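PDB 4DBD: orotidine 5'-phosphate decarboxylase from Sulfolobus solfataricus, which probably catalyses the decarboxylation of orotidine 5'-monophosphate to uridine 5'-monophosphate, the last step of de novo UMP biosynthesis. Local coordinates for residues A[70-73]-A[74-78]. Sequence-based numbering, arbitrary orientation.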
ATOM      1  N   LYS A  70     -10.041   5.482   2.207  1.00 13.99           N
ATOM      2  CA  LYS A  70     -11.357   5.744   1.616  1.00 13.90           C
ATOM      3  C   LYS A  70     -11.241   6.516   0.291  1.00 17.36           C
ATOM      4  O   LYS A  70     -11.961   6.238  -0.669  1.00 19.39           O
ATOM      5  CB  LYS A  70     -12.250   6.468   2.627  1.00 14.86           C
ATOM      6  CG  LYS A  70     -12.678   5.575   3.789  1.00 15.22           C
ATOM      7  CD  LYS A  70     -13.115   6.392   4.998  1.00 19.27           C
ATOM      8  CE  LYS A  70     -14.205   7.387   4.658  1.00 23.58           C
ATOM      9  NZ  LYS A  70     -14.618   8.137   5.902  1.00 21.62           N
ATOM     10  N   SER A  71     -10.313   7.468   0.222  1.00 19.72           N
ATOM     11  CA  SER A  71     -10.112   8.241  -1.011  1.00 17.74           C
ATOM     12  C   SER A  71      -9.634   7.345  -2.154  1.00 18.25           C
ATOM     13  O   SER A  71      -9.918   7.594  -3.330  1.00 21.79           O
ATOM     14  CB  SER A  71      -9.109   9.367  -0.781  1.00 17.73           C
ATOM     15  OG  SER A  71      -9.638  10.330   0.116  1.00 23.29           O
ATOM     16  N   ILE A  72      -8.895   6.302  -1.802  1.00 18.21           N
ATOM     17  CA  ILE A  72      -8.441   5.330  -2.777  1.00 16.85           C
ATOM     18  C   ILE A  72      -9.579   4.445  -3.269  1.00 16.93           C
ATOM     19  O   ILE A  72      -9.808   4.338  -4.479  1.00 17.27           O
ATOM     20  CB  ILE A  72      -7.322   4.459  -2.183  1.00 14.89           C
ATOM     21  CG1 ILE A  72      -6.081   5.313  -1.925  1.00 21.37           C
ATOM     22  CG2 ILE A  72      -6.995   3.291  -3.106  1.00 16.01           C
ATOM     23  CD1 ILE A  72      -5.007   4.624  -1.092  1.00 17.36           C
ATOM     24  N   VAL A  73     -10.305   3.813  -2.351  1.00 16.51           N
ATOM     25  CA  VAL A  73     -11.280   2.810  -2.770  1.00 15.33           C
ATOM     26  C   VAL A  73     -12.511   3.402  -3.448  1.00 18.47           C
ATOM     27  O   VAL A  73     -13.185   2.719  -4.216  1.00 20.99           O
ATOM     28  CB  VAL A  73     -11.731   1.871  -1.619  1.00 16.60           C
ATOM     29  CG1 VAL A  73     -10.512   1.140  -0.978  1.00 16.54           C
ATOM     30  CG2 VAL A  73     -12.529   2.621  -0.590  1.00 17.27           C
ATOM     31  N   GLU A  74     -12.822   4.660  -3.177  1.00 18.86           N
ATOM     32  CA  GLU A  74     -14.008   5.231  -3.821  1.00 25.45           C
ATOM     33  C   GLU A  74     -13.783   5.429  -5.326  1.00 25.64           C
ATOM     34  O   GLU A  74     -14.739   5.548  -6.086  1.00 22.14           O
ATOM     35  CB  GLU A  74     -14.485   6.516  -3.125  1.00 27.55           C
ATOM     36  CG  GLU A  74     -13.644   7.742  -3.387  1.00 31.28           C
ATOM     37  CD  GLU A  74     -14.005   8.903  -2.466  1.00 39.45           C
ATOM     38  OE1 GLU A  74     -14.961   8.776  -1.667  1.00 31.27           O
ATOM     39  OE2 GLU A  74     -13.318   9.946  -2.537  1.00 35.63           O
ATOM     40  N   ARG A  75     -12.520   5.417  -5.747  1.00 18.96           N
ATOM     41  CA  ARG A  75     -12.158   5.492  -7.164  1.00 23.22           C
ATOM     42  C   ARG A  75     -12.030   4.106  -7.805  1.00 22.19           C
ATOM     43  O   ARG A  75     -11.568   3.984  -8.941  1.00 25.88           O
ATOM     44  CB  ARG A  75     -10.834   6.257  -7.345  1.00 24.21           C
ATOM     45  CG  ARG A  75     -10.938   7.779  -7.239  1.00 35.19           C
ATOM     46  CD  ARG A  75     -11.250   8.251  -5.835  1.00 42.69           C
ATOM     47  NE  ARG A  75     -10.328   9.307  -5.403  1.00 52.21           N
ATOM     48  CZ  ARG A  75     -10.553  10.146  -4.393  1.00 28.95           C
ATOM     49  NH1 ARG A  75     -11.675  10.073  -3.697  1.00 40.31           N
ATOM     50  NH2 ARG A  75      -9.653  11.069  -4.082  1.00 42.29           N
ATOM     51  N   LEU A  76     -12.445   3.070  -7.081  1.00 19.20           N
ATOM     52  CA  LEU A  76     -12.307   1.690  -7.543  1.00 18.08           C
ATOM     53  C   LEU A  76     -13.604   0.899  -7.359  1.00 24.53           C
ATOM     54  O   LEU A  76     -13.577  -0.297  -7.056  1.00 23.55           O
ATOM     55  CB  LEU A  76     -11.155   0.999  -6.792  1.00 24.83           C
ATOM     56  CG  LEU A  76      -9.808   1.721  -6.796  1.00 24.91           C
ATOM     57  CD1 LEU A  76      -8.939   1.280  -5.612  1.00 24.60           C
ATOM     58  CD2 LEU A  76      -9.061   1.532  -8.107  1.00 26.60           C
ATOM     59  N   SER A  77     -14.738   1.565  -7.565  1.00 25.25           N
ATOM     60  CA  SER A  77     -16.048   0.980  -7.280  1.00 26.68           C
ATOM     61  C   SER A  77     -16.420  -0.239  -8.134  1.00 24.54           C
ATOM     62  O   SER A  77     -17.403  -0.919  -7.853  1.00 29.37           O
ATOM     63  CB  SER A  77     -17.131   2.050  -7.409  1.00 30.02           C
ATOM     64  OG  SER A  77     -16.949   2.802  -8.593  1.00 36.81           O
ATOM     65  N   PHE A  78     -15.646  -0.525  -9.170  1.00 24.19           N
ATOM     66  CA  PHE A  78     -15.935  -1.701  -9.991  1.00 25.56           C
ATOM     67  C   PHE A  78     -15.669  -2.979  -9.190  1.00 32.12           C
ATOM     68  O   PHE A  78     -16.208  -4.040  -9.491  1.00 35.83           O
ATOM     69  CB  PHE A  78     -15.117  -1.688 -11.279  1.00 27.45           C
ATOM     70  CG  PHE A  78     -13.636  -1.695 -11.056  1.00 32.26           C
ATOM     71  CD1 PHE A  78     -12.947  -2.890 -10.891  1.00 23.87           C
ATOM     72  CD2 PHE A  78     -12.932  -0.506 -11.001  1.00 30.48           C
ATOM     73  CE1 PHE A  78     -11.582  -2.889 -10.690  1.00 23.36           C
ATOM     74  CE2 PHE A  78     -11.568  -0.503 -10.800  1.00 31.22           C
ATOM     75  CZ  PHE A  78     -10.891  -1.698 -10.644  1.00 29.47           C
TER
HETATM   76  O   HOH W   1     -12.048  11.924  -0.375  1.00 37.63           O
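Arg75 doubles back over Ser71, a worked example of a side chain that follows a helix into a turn and then reaches the neighbouring subunit. Arg75 CB sits 3.6 Å from Ile72 O. With CG anti to the backbone carbonyl carbon (chi1 -77°), a bend at chi2 (69°) and another at chi3 turn the chain back along the last turn of helix 66-73. CG and CD then pass alongside Ser71 O, and the guanidinium lies with one face over the Ser71 carbonyl group, modelled too close for the detail to be trusted. Arg75 NH2 ends 3.8 Å from Ser71 CB. NH1 is paired with the carboxylate of Glu74, although the modelled separation is implausibly short and its detail doubtful, while NE forms a salt bridge with Asp38 of the second subunit. A leucine in its place would probably leave Asp38 of the second subunit without this positive partner.

Along the chain itself, the backbone passes from an i+4 bond, Glu74 N to Lys70 O at 3.1 Å, to i+3 bonds, Arg75 N to Ile72 O at 3.2 Å and Leu76 N to Val73 O at 3.0 Å, the last closing a type I turn. Leu76 CD1 lies beside Ile72 CG2 (3.8 Å), and both side chains pack on strand 55-62 of the TIM barrel and on Leu37 of the second subunit. Ser71 OG bonds to Tyr67 O, and a water bridges it to Glu74 OE2. The salt bridge to Asp38 thus ties this helix end to the second subunit of the homodimer, and its carboxylate would be expected to favour the positive charge of Arg75.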